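Local coordinates for protein oxidoreductase (Methanosarcina mazei, PDB 3KA7) that binds flavin-adenine dinucleotide and probably works as an oxidoreductase of the flavin-containing amine oxidoreductase family, at residues I34-L42 / G193-E203; K45-H55 / L320-H331. All coordinates share one frame; numbering follows the deposited sequence.

Overall arrangement
Both contacts are largely buried, and both reach FAD. Contact 1 follows the cofactor on its pyrophosphate side, where the loop 34-42 is pinned against helix 195-208; contact 2 lies at the isoalloxazine end, where 45-55 meets strand 326-334 of the mixed sheet and the turn leading into it. They share one element: strands 41-44 and 47-50 form a two-stranded antiparallel sheet, so the same hairpin faces the helix with one strand and the large sheet with the other. Their chemistry differs accordingly. Contact 1 fixes its two ends with side-chain hydrogen bonds around an aromatic middle, whereas contact 2 is mostly apolar and grows more exposed toward Gly46 and Pro322.

Contact 1: residues I34-L42 / G193-E203; sequences ITGGRFTNL and GGCKGIIDALE. With FAD (flavin-adenine dinucleotide), chain B.
Phe39 reaches helix 195-208 with one face of its ring. Its CB sits beside O4' of FAD; the ring, carried anti to the backbone N (chi1 -157°), lies beneath Cys195, whose SG stands 3.7 Å from the Phe39 ring centroid, almost on the ring normal, a sulfur-aromatic contact. CD1 and CE1 lie under this sulfur, CD2 touches Cys195 CB, and CE2 meets Ile198 CD1 at the ring edge. CZ, the tip, is 4.0 Å from both Cys195 SG and Ile198 CD1. The Phe39 carbonyl O, buried without a hydrogen-bond partner, presses on the Ile199 side chain.

Polar bonds hold either end of this apolar patch. Asn41 works with both amide atoms: OD1 accepts from Lys196 N at 2.8 Å, the donor standing above the carbonyl plane, and ND2 donates to Gly193 O at 2.9 Å. A leucine in its place would probably leave Lys196 N and Gly193 O without these mates and the start of the helix less firmly tied to the loop. At the far end Thr35 OG1 donates to Glu203 OE2 at 2.5 Å, from above the carboxylate plane.

The type II' turn from Gly36 to Phe39 brings Arg38 to the cofactor: Arg38 N points straight at O2A of FAD (2.7 Å), and its NH2 grips O1A. A glycine-rich turn that carries an arginine onto the pyrophosphate belongs to the FAD-binding site of this Rossmann-type flavoprotein.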
loop_
_atom_site.group_PDB
_atom_site.type_symbol
_atom_site.label_atom_id
_atom_site.label_comp_id
_atom_site.label_asym_id
_atom_site.label_seq_id
_atom_site.Cartn_x
_atom_site.Cartn_y
_atom_site.Cartn_z
ATOM N N ILE A 34 6.347 -18.633 4.969
ATOM C CA ILE A 34 5.170 -18.072 5.612
ATOM C C ILE A 34 4.294 -17.356 4.593
ATOM O O ILE A 34 4.736 -17.028 3.492
ATOM C CB ILE A 34 5.533 -17.072 6.716
ATOM C CG1 ILE A 34 6.167 -15.820 6.104
ATOM C CG2 ILE A 34 6.432 -17.736 7.778
ATOM C CD1 ILE A 34 6.369 -14.697 7.114
ATOM N N THR A 35 3.051 -17.119 4.982
ATOM C CA THR A 35 2.082 -16.441 4.134
ATOM C C THR A 35 2.108 -14.943 4.451
ATOM O O THR A 35 2.648 -14.510 5.484
ATOM C CB THR A 35 0.663 -16.931 4.442
ATOM O OG1 THR A 35 0.415 -16.739 5.840
ATOM C CG2 THR A 35 0.504 -18.430 4.090
ATOM N N GLY A 36 1.514 -14.145 3.573
ATOM C CA GLY A 36 1.291 -12.741 3.896
ATOM C C GLY A 36 1.989 -11.797 2.935
ATOM O O GLY A 36 1.601 -10.628 2.829
ATOM N N GLY A 37 3.006 -12.293 2.235
ATOM C CA GLY A 37 3.733 -11.448 1.289
ATOM C C GLY A 37 4.222 -10.182 1.980
ATOM O O GLY A 37 4.828 -10.248 3.052
ATOM N N ARG A 38 3.959 -9.032 1.367
ATOM C CA ARG A 38 4.406 -7.751 1.920
ATOM C C ARG A 38 3.448 -7.176 2.969
ATOM O O ARG A 38 3.508 -5.989 3.284
ATOM C CB ARG A 38 4.665 -6.749 0.789
ATOM C CG ARG A 38 5.900 -7.118 -0.053
ATOM C CD ARG A 38 6.005 -6.270 -1.338
ATOM N NE ARG A 38 5.015 -6.725 -2.310
ATOM C CZ ARG A 38 4.244 -5.923 -3.025
ATOM N NH1 ARG A 38 4.337 -4.602 -2.889
ATOM N NH2 ARG A 38 3.353 -6.443 -3.853
ATOM N N PHE A 39 2.590 -8.028 3.523
ATOM C CA PHE A 39 1.614 -7.587 4.519
ATOM C C PHE A 39 1.542 -8.550 5.702
ATOM O O PHE A 39 0.460 -9.037 6.054
ATOM C CB PHE A 39 0.225 -7.471 3.887
ATOM C CG PHE A 39 -0.721 -6.536 4.628
ATOM C CD1 PHE A 39 -0.711 -5.177 4.373
ATOM C CD2 PHE A 39 -1.637 -7.027 5.546
ATOM C CE1 PHE A 39 -1.584 -4.317 5.035
ATOM C CE2 PHE A 39 -2.508 -6.181 6.214
ATOM C CZ PHE A 39 -2.485 -4.826 5.964
ATOM N N THR A 40 2.681 -8.840 6.310
ATOM C CA THR A 40 2.659 -9.666 7.514
ATOM C C THR A 40 3.764 -9.220 8.469
ATOM O O THR A 40 4.468 -8.250 8.200
ATOM C CB THR A 40 2.767 -11.153 7.186
ATOM O OG1 THR A 40 2.425 -11.929 8.351
ATOM C CG2 THR A 40 4.163 -11.476 6.721
ATOM N N ASN A 41 3.904 -9.908 9.595
ATOM C CA ASN A 41 4.831 -9.435 10.625
ATOM C C ASN A 41 6.201 -10.077 10.483
ATOM O O ASN A 41 6.327 -11.173 9.939
ATOM C CB ASN A 41 4.283 -9.716 12.031
ATOM C CG ASN A 41 3.058 -8.886 12.368
ATOM O OD1 ASN A 41 2.415 -8.306 11.487
ATOM N ND2 ASN A 41 2.723 -8.832 13.652
ATOM N N LEU A 42 7.222 -9.389 10.973
ATOM C CA LEU A 42 8.560 -9.944 11.048
ATOM C C LEU A 42 9.047 -9.727 12.468
ATOM O O LEU A 42 9.155 -8.587 12.912
ATOM C CB LEU A 42 9.495 -9.244 10.068
ATOM C CG LEU A 42 10.970 -9.276 10.475
ATOM C CD1 LEU A 42 11.508 -10.686 10.356
ATOM C CD2 LEU A 42 11.790 -8.316 9.627
ATOM N N GLY A 193 -2.674 -6.816 16.413
ATOM C CA GLY A 193 -1.701 -7.816 16.004
ATOM C C GLY A 193 -0.866 -7.348 14.822
ATOM O O GLY A 193 -0.015 -8.083 14.319
ATOM N N GLY A 194 -1.125 -6.130 14.363
ATOM C CA GLY A 194 -0.491 -5.610 13.141
ATOM C C GLY A 194 -0.974 -6.329 11.888
ATOM O O GLY A 194 -2.034 -6.973 11.891
ATOM N N CYS A 195 -0.197 -6.224 10.813
ATOM C CA CYS A 195 -0.542 -6.869 9.551
ATOM C C CYS A 195 -0.921 -8.329 9.753
ATOM O O CYS A 195 -1.902 -8.811 9.182
ATOM C CB CYS A 195 0.629 -6.811 8.581
ATOM S SG CYS A 195 0.969 -5.169 7.938
ATOM N N LYS A 196 -0.133 -9.039 10.547
ATOM C CA LYS A 196 -0.380 -10.471 10.733
ATOM C C LYS A 196 -1.773 -10.763 11.328
ATOM O O LYS A 196 -2.332 -11.828 11.094
ATOM C CB LYS A 196 0.722 -11.114 11.585
ATOM C CG LYS A 196 0.677 -12.642 11.579
ATOM C CD LYS A 196 1.751 -13.231 12.489
ATOM C CE LYS A 196 1.339 -14.639 12.952
ATOM N NZ LYS A 196 0.993 -15.462 11.771
ATOM N N GLY A 197 -2.338 -9.819 12.073
ATOM C CA GLY A 197 -3.686 -10.016 12.612
ATOM C C GLY A 197 -4.678 -10.282 11.497
ATOM O O GLY A 197 -5.566 -11.139 11.619
ATOM N N ILE A 198 -4.528 -9.543 10.399
ATOM C CA ILE A 198 -5.413 -9.684 9.255
ATOM C C ILE A 198 -5.129 -10.988 8.510
ATOM O O ILE A 198 -6.056 -11.711 8.118
ATOM C CB ILE A 198 -5.291 -8.450 8.316
ATOM C CG1 ILE A 198 -5.894 -7.217 9.012
ATOM C CG2 ILE A 198 -5.964 -8.711 6.960
ATOM C CD1 ILE A 198 -5.557 -5.901 8.351
ATOM N N ILE A 199 -3.843 -11.283 8.325
ATOM C CA ILE A 199 -3.399 -12.515 7.678
ATOM C C ILE A 199 -3.942 -13.731 8.434
ATOM O O ILE A 199 -4.538 -14.627 7.834
ATOM C CB ILE A 199 -1.846 -12.576 7.582
ATOM C CG1 ILE A 199 -1.314 -11.363 6.800
ATOM C CG2 ILE A 199 -1.385 -13.867 6.874
ATOM C CD1 ILE A 199 -1.878 -11.272 5.395
ATOM N N ASP A 200 -3.758 -13.744 9.753
ATOM C CA ASP A 200 -4.240 -14.858 10.578
ATOM C C ASP A 200 -5.762 -15.037 10.452
ATOM O O ASP A 200 -6.268 -16.164 10.329
ATOM C CB ASP A 200 -3.888 -14.610 12.045
ATOM C CG ASP A 200 -2.428 -14.869 12.359
ATOM O OD1 ASP A 200 -1.699 -15.371 11.485
ATOM O OD2 ASP A 200 -2.016 -14.583 13.505
ATOM N N ALA A 201 -6.492 -13.930 10.498
ATOM C CA ALA A 201 -7.951 -13.968 10.388
ATOM C C ALA A 201 -8.407 -14.583 9.067
ATOM O O ALA A 201 -9.350 -15.376 9.035
ATOM C CB ALA A 201 -8.558 -12.564 10.572
ATOM N N LEU A 202 -7.742 -14.217 7.971
ATOM C CA LEU A 202 -8.076 -14.787 6.676
ATOM C C LEU A 202 -7.729 -16.272 6.590
ATOM O O LEU A 202 -8.457 -17.050 5.979
ATOM C CB LEU A 202 -7.349 -14.031 5.567
ATOM C CG LEU A 202 -7.908 -12.634 5.316
ATOM C CD1 LEU A 202 -6.922 -11.810 4.466
ATOM C CD2 LEU A 202 -9.285 -12.717 4.628
ATOM N N GLU A 203 -6.599 -16.658 7.177
ATOM C CA GLU A 203 -6.214 -18.068 7.175
ATOM C C GLU A 203 -7.254 -18.900 7.916
ATOM O O GLU A 203 -7.574 -20.011 7.510
ATOM C CB GLU A 203 -4.840 -18.260 7.801
ATOM C CG GLU A 203 -3.701 -17.745 6.928
ATOM C CD GLU A 203 -2.359 -17.787 7.640
ATOM O OE1 GLU A 203 -2.297 -17.494 8.861
ATOM O OE2 GLU A 203 -1.356 -18.103 6.979
HETATM P PA FAD B . 2.254 -9.670 -2.326
HETATM O O1A FAD B . 3.056 -9.149 -3.490
HETATM O O2A FAD B . 2.558 -9.070 -0.974
HETATM O O5B FAD B . 2.433 -11.262 -2.235
HETATM C C5B FAD B . 2.794 -12.001 -3.395
HETATM C C4B FAD B . 3.123 -13.400 -2.864
HETATM O O4B FAD B . 3.410 -14.297 -3.919
HETATM C C3B FAD B . 4.350 -13.361 -1.949
HETATM O O3B FAD B . 4.041 -13.928 -0.685
HETATM C C2B FAD B . 5.390 -14.196 -2.700
HETATM O O2B FAD B . 6.260 -14.906 -1.839
HETATM C C1B FAD B . 4.519 -15.113 -3.551
HETATM N N9A FAD B . 5.142 -15.589 -4.792
HETATM C C8A FAD B . 5.907 -14.900 -5.711
HETATM N N7A FAD B . 6.205 -15.751 -6.736
HETATM C C5A FAD B . 5.632 -16.954 -6.461
HETATM C C6A FAD B . 5.628 -18.170 -7.128
HETATM N N6A FAD B . 6.168 -18.270 -8.339
HETATM N N1A FAD B . 4.942 -19.235 -6.579
HETATM C C2A FAD B . 4.276 -19.112 -5.377
HETATM N N3A FAD B . 4.286 -17.905 -4.710
HETATM C C4A FAD B . 4.962 -16.859 -5.254
HETATM N N1 FAD B . -0.229 -0.862 2.275
HETATM C C2 FAD B . -1.189 -0.359 3.136
HETATM O O2 FAD B . -2.390 -0.547 2.897
HETATM N N3 FAD B . -0.791 0.375 4.243
HETATM C C4 FAD B . 0.551 0.609 4.492
HETATM O O4 FAD B . 0.911 1.259 5.474
HETATM C C4X FAD B . 1.513 0.111 3.627
HETATM N N5 FAD B . 2.859 0.359 3.861
HETATM C C5X FAD B . 3.807 -0.159 2.994
HETATM C C6 FAD B . 5.164 0.067 3.225
HETATM C C7 FAD B . 6.120 -0.468 2.369
HETATM C C7M FAD B . 7.579 -0.203 2.641
HETATM C C8 FAD B . 5.706 -1.224 1.281
HETATM C C8M FAD B . 6.706 -1.813 0.328
HETATM C C9 FAD B . 4.351 -1.444 1.040
HETATM C C9A FAD B . 3.397 -0.916 1.903
HETATM N N10 FAD B . 2.046 -1.134 1.666
HETATM C C10 FAD B . 1.107 -0.631 2.524
HETATM C "C1'" FAD B . 1.576 -1.861 0.450
HETATM C "C2'" FAD B . 1.246 -3.308 0.836
HETATM O "O2'" FAD B . 2.296 -3.835 1.643
HETATM C "C3'" FAD B . 1.078 -4.135 -0.436
HETATM O "O3'" FAD B . 0.250 -3.426 -1.349
HETATM C "C4'" FAD B . 0.469 -5.521 -0.242
HETATM O "O4'" FAD B . 1.089 -6.235 0.808
HETATM C "C5'" FAD B . 0.701 -6.286 -1.540
HETATM O "O5'" FAD B . -0.105 -7.438 -1.497
HETATM P P FAD B . -0.296 -8.328 -2.798
HETATM O O1P FAD B . -1.702 -8.876 -2.808
HETATM O O2P FAD B . 0.114 -7.595 -4.060
HETATM O O3P FAD B . 0.672 -9.602 -2.624
#

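Contact 2: residues K45-H55 / L320-H331. With FAD (flavin-adenine dinucleotide), chain B.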
loop_
_atom_site.group_PDB
_atom_site.type_symbol
_atom_site.label_atom_id
_atom_site.label_comp_id
_atom_site.label_asym_id
_atom_site.label_seq_id
_atom_site.Cartn_x
_atom_site.Cartn_y
_atom_site.Cartn_z
ATOM N N LYS A 45 14.233 -8.587 17.144
ATOM C CA LYS A 45 14.711 -8.033 18.409
ATOM C C LYS A 45 13.597 -7.641 19.388
ATOM O O LYS A 45 13.677 -6.614 20.061
ATOM C CB LYS A 45 15.668 -6.867 18.144
ATOM C CG LYS A 45 16.928 -7.327 17.424
ATOM C CD LYS A 45 17.960 -6.231 17.284
ATOM C CE LYS A 45 19.229 -6.796 16.643
ATOM N NZ LYS A 45 20.209 -5.739 16.317
ATOM N N GLY A 46 12.560 -8.468 19.464
ATOM C CA GLY A 46 11.473 -8.240 20.402
ATOM C C GLY A 46 10.382 -7.331 19.862
ATOM O O GLY A 46 9.405 -7.067 20.549
ATOM N N PHE A 47 10.560 -6.858 18.628
ATOM C CA PHE A 47 9.574 -6.007 17.957
ATOM C C PHE A 47 8.835 -6.797 16.885
ATOM O O PHE A 47 9.409 -7.698 16.267
ATOM C CB PHE A 47 10.268 -4.827 17.274
ATOM C CG PHE A 47 10.763 -3.775 18.222
ATOM C CD1 PHE A 47 10.006 -2.637 18.464
ATOM C CD2 PHE A 47 11.984 -3.913 18.863
ATOM C CE1 PHE A 47 10.455 -1.648 19.333
ATOM C CE2 PHE A 47 12.441 -2.929 19.730
ATOM C CZ PHE A 47 11.676 -1.798 19.968
ATOM N N GLN A 48 7.571 -6.449 16.658
ATOM C CA GLN A 48 6.839 -6.975 15.515
ATOM C C GLN A 48 6.944 -5.970 14.370
ATOM O O GLN A 48 6.101 -5.091 14.234
ATOM C CB GLN A 48 5.366 -7.211 15.866
ATOM C CG GLN A 48 5.122 -8.400 16.791
ATOM C CD GLN A 48 5.570 -9.718 16.179
ATOM O OE1 GLN A 48 6.490 -10.373 16.691
ATOM N NE2 GLN A 48 4.931 -10.111 15.081
ATOM N N LEU A 49 8.014 -6.082 13.591
ATOM C CA LEU A 49 8.160 -5.270 12.390
ATOM C C LEU A 49 7.277 -5.909 11.317
ATOM O O LEU A 49 6.463 -6.785 11.612
ATOM C CB LEU A 49 9.634 -5.219 11.955
ATOM C CG LEU A 49 10.638 -4.722 13.012
ATOM C CD1 LEU A 49 12.063 -4.549 12.425
ATOM C CD2 LEU A 49 10.136 -3.417 13.643
ATOM N N SER A 50 7.420 -5.477 10.073
ATOM C CA SER A 50 6.593 -6.048 9.022
ATOM C C SER A 50 7.409 -6.351 7.786
ATOM O O SER A 50 8.533 -5.864 7.626
ATOM C CB SER A 50 5.451 -5.110 8.640
ATOM O OG SER A 50 5.902 -4.107 7.750
ATOM N N SER A 51 6.829 -7.171 6.920
ATOM C CA SER A 51 7.429 -7.505 5.633
ATOM C C SER A 51 7.189 -6.417 4.579
ATOM O O SER A 51 7.580 -6.564 3.418
ATOM C CB SER A 51 6.829 -8.807 5.132
ATOM O OG SER A 51 5.422 -8.695 5.120
ATOM N N GLY A 52 6.540 -5.333 4.978
ATOM C CA GLY A 52 6.266 -4.238 4.063
ATOM C C GLY A 52 5.419 -3.191 4.757
ATOM O O GLY A 52 5.949 -2.243 5.354
ATOM N N ALA A 53 4.104 -3.378 4.682
ATOM C CA ALA A 53 3.123 -2.396 5.156
ATOM C C ALA A 53 3.325 -1.953 6.611
ATOM O O ALA A 53 3.757 -2.725 7.464
ATOM C CB ALA A 53 1.710 -2.943 4.960
ATOM N N PHE A 54 2.991 -0.696 6.882
ATOM C CA PHE A 54 3.276 -0.084 8.166
ATOM C C PHE A 54 2.187 -0.432 9.184
ATOM O O PHE A 54 1.797 0.417 9.987
ATOM C CB PHE A 54 3.364 1.439 8.006
ATOM C CG PHE A 54 4.685 1.947 7.470
ATOM C CD1 PHE A 54 5.363 2.958 8.140
ATOM C CD2 PHE A 54 5.230 1.462 6.299
ATOM C CE1 PHE A 54 6.569 3.463 7.648
ATOM C CE2 PHE A 54 6.436 1.971 5.803
ATOM C CZ PHE A 54 7.101 2.951 6.480
ATOM N N HIS A 55 1.694 -1.673 9.167
ATOM C CA HIS A 55 0.691 -2.083 10.179
ATOM C C HIS A 55 -0.528 -1.159 10.217
ATOM O O HIS A 55 -1.098 -0.895 11.289
ATOM C CB HIS A 55 1.334 -2.143 11.566
ATOM C CG HIS A 55 2.298 -3.282 11.736
ATOM N ND1 HIS A 55 3.491 -3.157 12.418
ATOM C CD2 HIS A 55 2.240 -4.565 11.311
ATOM C CE1 HIS A 55 4.123 -4.319 12.408
ATOM N NE2 HIS A 55 3.386 -5.187 11.742
ATOM N N LEU A 320 3.250 -4.897 20.064
ATOM C CA LEU A 320 4.138 -4.948 18.900
ATOM C C LEU A 320 5.574 -4.517 19.224
ATOM O O LEU A 320 6.432 -4.497 18.348
ATOM C CB LEU A 320 3.572 -4.100 17.758
ATOM C CG LEU A 320 2.179 -4.534 17.290
ATOM C CD1 LEU A 320 1.683 -3.614 16.185
ATOM C CD2 LEU A 320 2.203 -5.975 16.820
ATOM N N ALA A 321 5.829 -4.176 20.486
ATOM C CA ALA A 321 7.155 -3.817 20.951
ATOM C C ALA A 321 7.348 -4.311 22.383
ATOM O O ALA A 321 6.363 -4.582 23.082
ATOM C CB ALA A 321 7.354 -2.311 20.898
ATOM N N PRO A 322 8.612 -4.415 22.824
ATOM C CA PRO A 322 8.897 -4.735 24.227
ATOM C C PRO A 322 8.377 -3.650 25.158
ATOM O O PRO A 322 8.169 -2.512 24.736
ATOM C CB PRO A 322 10.428 -4.718 24.298
ATOM C CG PRO A 322 10.904 -4.865 22.883
ATOM C CD PRO A 322 9.838 -4.259 22.020
ATOM N N PRO A 323 8.221 -3.988 26.449
ATOM C CA PRO A 323 7.802 -3.053 27.490
ATOM C C PRO A 323 8.650 -1.774 27.497
ATOM O O PRO A 323 9.879 -1.837 27.407
ATOM C CB PRO A 323 8.035 -3.855 28.783
ATOM C CG PRO A 323 7.838 -5.276 28.363
ATOM C CD PRO A 323 8.418 -5.352 26.971
ATOM N N GLY A 324 7.991 -0.624 27.574
ATOM C CA GLY A 324 8.692 0.657 27.652
ATOM C C GLY A 324 9.350 1.082 26.350
ATOM O O GLY A 324 10.275 1.904 26.340
ATOM N N LYS A 325 8.896 0.507 25.242
ATOM C CA LYS A 325 9.423 0.903 23.940
ATOM C C LYS A 325 8.265 1.237 23.017
ATOM O O LYS A 325 7.165 0.708 23.182
ATOM C CB LYS A 325 10.260 -0.224 23.315
ATOM C CG LYS A 325 11.555 -0.554 24.059
ATOM C CD LYS A 325 12.426 0.673 24.233
ATOM C CE LYS A 325 13.636 0.374 25.115
ATOM N NZ LYS A 325 14.555 -0.623 24.492
ATOM N N HIS A 326 8.508 2.127 22.061
ATOM C CA HIS A 326 7.559 2.340 20.971
ATOM C C HIS A 326 8.215 1.921 19.658
ATOM O O HIS A 326 9.437 1.968 19.516
ATOM C CB HIS A 326 7.115 3.805 20.882
ATOM C CG HIS A 326 5.971 4.147 21.787
ATOM N ND1 HIS A 326 4.702 3.640 21.608
ATOM C CD2 HIS A 326 5.909 4.938 22.885
ATOM C CE1 HIS A 326 3.905 4.102 22.553
ATOM N NE2 HIS A 326 4.609 4.902 23.336
ATOM N N LEU A 327 7.388 1.490 18.715
ATOM C CA LEU A 327 7.851 1.203 17.361
ATOM C C LEU A 327 7.438 2.370 16.491
ATOM O O LEU A 327 6.247 2.595 16.283
ATOM C CB LEU A 327 7.204 -0.076 16.843
ATOM C CG LEU A 327 7.485 -0.480 15.389
ATOM C CD1 LEU A 327 8.999 -0.494 15.072
ATOM C CD2 LEU A 327 6.830 -1.825 15.074
ATOM N N THR A 328 8.418 3.104 15.995
ATOM C CA THR A 328 8.153 4.261 15.152
ATOM C C THR A 328 8.749 3.961 13.786
ATOM O O THR A 328 9.944 3.665 13.679
ATOM C CB THR A 328 8.796 5.512 15.736
ATOM O OG1 THR A 328 8.383 5.661 17.102
ATOM C CG2 THR A 328 8.404 6.765 14.931
HETATM N N MSE A 329 7.905 4.010 12.754
HETATM C CA MSE A 329 8.334 3.675 11.391
HETATM C C MSE A 329 8.189 4.858 10.439
HETATM O O MSE A 329 7.157 5.527 10.419
HETATM C CB MSE A 329 7.588 2.445 10.872
HETATM C CG MSE A 329 7.876 1.200 11.705
HETATM SE SE MSE A 329 7.036 -0.389 11.001
HETATM C CE MSE A 329 5.203 0.072 11.251
ATOM N N CYS A 330 9.238 5.096 9.656
ATOM C CA CYS A 330 9.327 6.231 8.751
ATOM C C CYS A 330 9.335 5.747 7.308
ATOM O O CYS A 330 9.926 4.715 7.011
ATOM C CB CYS A 330 10.634 6.979 8.992
ATOM S SG CYS A 330 10.940 7.364 10.743
ATOM N N HIS A 331 8.707 6.507 6.418
ATOM C CA HIS A 331 8.739 6.180 4.985
ATOM C C HIS A 331 9.337 7.303 4.158
ATOM O O HIS A 331 9.032 8.485 4.372
ATOM C CB HIS A 331 7.347 5.908 4.426
ATOM C CG HIS A 331 7.377 5.367 3.028
ATOM N ND1 HIS A 331 7.862 4.110 2.731
ATOM C CD2 HIS A 331 7.034 5.928 1.843
ATOM C CE1 HIS A 331 7.802 3.913 1.424
ATOM N NE2 HIS A 331 7.295 4.998 0.863
HETATM P PA FAD B . 2.254 -9.670 -2.326
HETATM O O1A FAD B . 3.056 -9.149 -3.490
HETATM O O2A FAD B . 2.558 -9.070 -0.974
HETATM O O5B FAD B . 2.433 -11.262 -2.235
HETATM C C5B FAD B . 2.794 -12.001 -3.395
HETATM C C4B FAD B . 3.123 -13.400 -2.864
HETATM O O4B FAD B . 3.410 -14.297 -3.919
HETATM C C3B FAD B . 4.350 -13.361 -1.949
HETATM O O3B FAD B . 4.041 -13.928 -0.685
HETATM C C2B FAD B . 5.390 -14.196 -2.700
HETATM O O2B FAD B . 6.260 -14.906 -1.839
HETATM C C1B FAD B . 4.519 -15.113 -3.551
HETATM N N9A FAD B . 5.142 -15.589 -4.792
HETATM C C8A FAD B . 5.907 -14.900 -5.711
HETATM N N7A FAD B . 6.205 -15.751 -6.736
HETATM C C5A FAD B . 5.632 -16.954 -6.461
HETATM C C6A FAD B . 5.628 -18.170 -7.128
HETATM N N6A FAD B . 6.168 -18.270 -8.339
HETATM N N1A FAD B . 4.942 -19.235 -6.579
HETATM C C2A FAD B . 4.276 -19.112 -5.377
HETATM N N3A FAD B . 4.286 -17.905 -4.710
HETATM C C4A FAD B . 4.962 -16.859 -5.254
HETATM N N1 FAD B . -0.229 -0.862 2.275
HETATM C C2 FAD B . -1.189 -0.359 3.136
HETATM O O2 FAD B . -2.390 -0.547 2.897
HETATM N N3 FAD B . -0.791 0.375 4.243
HETATM C C4 FAD B . 0.551 0.609 4.492
HETATM O O4 FAD B . 0.911 1.259 5.474
HETATM C C4X FAD B . 1.513 0.111 3.627
HETATM N N5 FAD B . 2.859 0.359 3.861
HETATM C C5X FAD B . 3.807 -0.159 2.994
HETATM C C6 FAD B . 5.164 0.067 3.225
HETATM C C7 FAD B . 6.120 -0.468 2.369
HETATM C C7M FAD B . 7.579 -0.203 2.641
HETATM C C8 FAD B . 5.706 -1.224 1.281
HETATM C C8M FAD B . 6.706 -1.813 0.328
HETATM C C9 FAD B . 4.351 -1.444 1.040
HETATM C C9A FAD B . 3.397 -0.916 1.903
HETATM N N10 FAD B . 2.046 -1.134 1.666
HETATM C C10 FAD B . 1.107 -0.631 2.524
HETATM C "C1'" FAD B . 1.576 -1.861 0.450
HETATM C "C2'" FAD B . 1.246 -3.308 0.836
HETATM O "O2'" FAD B . 2.296 -3.835 1.643
HETATM C "C3'" FAD B . 1.078 -4.135 -0.436
HETATM O "O3'" FAD B . 0.250 -3.426 -1.349
HETATM C "C4'" FAD B . 0.469 -5.521 -0.242
HETATM O "O4'" FAD B . 1.089 -6.235 0.808
HETATM C "C5'" FAD B . 0.701 -6.286 -1.540
HETATM O "O5'" FAD B . -0.105 -7.438 -1.497
HETATM P P FAD B . -0.296 -8.328 -2.798
HETATM O O1P FAD B . -1.702 -8.876 -2.808
HETATM O O2P FAD B . 0.114 -7.595 -4.060
HETATM O O3P FAD B . 0.672 -9.602 -2.624
#
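Apolar contacts carry most of the joint between Phe47 and the segment 320-331. Pro322 CD sits over the centre of the Phe47 ring, 3.5 Å from its centroid, a CH-pi contact, while Ala321 CB packs at 3.5 Å from Phe47 CE1. Leu327 comes in with its CG anti to the backbone N (chi1 175°), and its CD1 presses tightly on Leu49 CD2. Leu365 of strand 362-370 also touches Phe47 and Leu49.

Aromatic and selenium contacts take over nearer the flavin. The Phe54 ring passes alongside selenomethionine Met329, with CE1 3.5 Å from Met329 CB and the selenium above the Phe54 ring face but at a distance, 5.1 Å from its centroid, a Met-aromatic contact. The ring edge meets Met329 O and, elsewhere on its rim, C6 of FAD. Leu320 CD1 lies over one face of the His55 ring, toward its rim.

Hydrogen bonds are few. Gln48 N donates to Leu320 O at 2.8 Å, nearly straight at 173°, the one bond between the segments. Where the strand ends, Ser50 OG accepts from Gly52 N in an ST turn and donates to Ala53 O, and Phe54 N donates to O4 of FAD at 3.2 Å.

With so little polar pairing, the 45-55 segment rests on residues 320-322 and strand 326-334 mainly through shape and aromatic packing; most of its backbone bonds go to residues 38-42 instead, Phe54 N to the flavin.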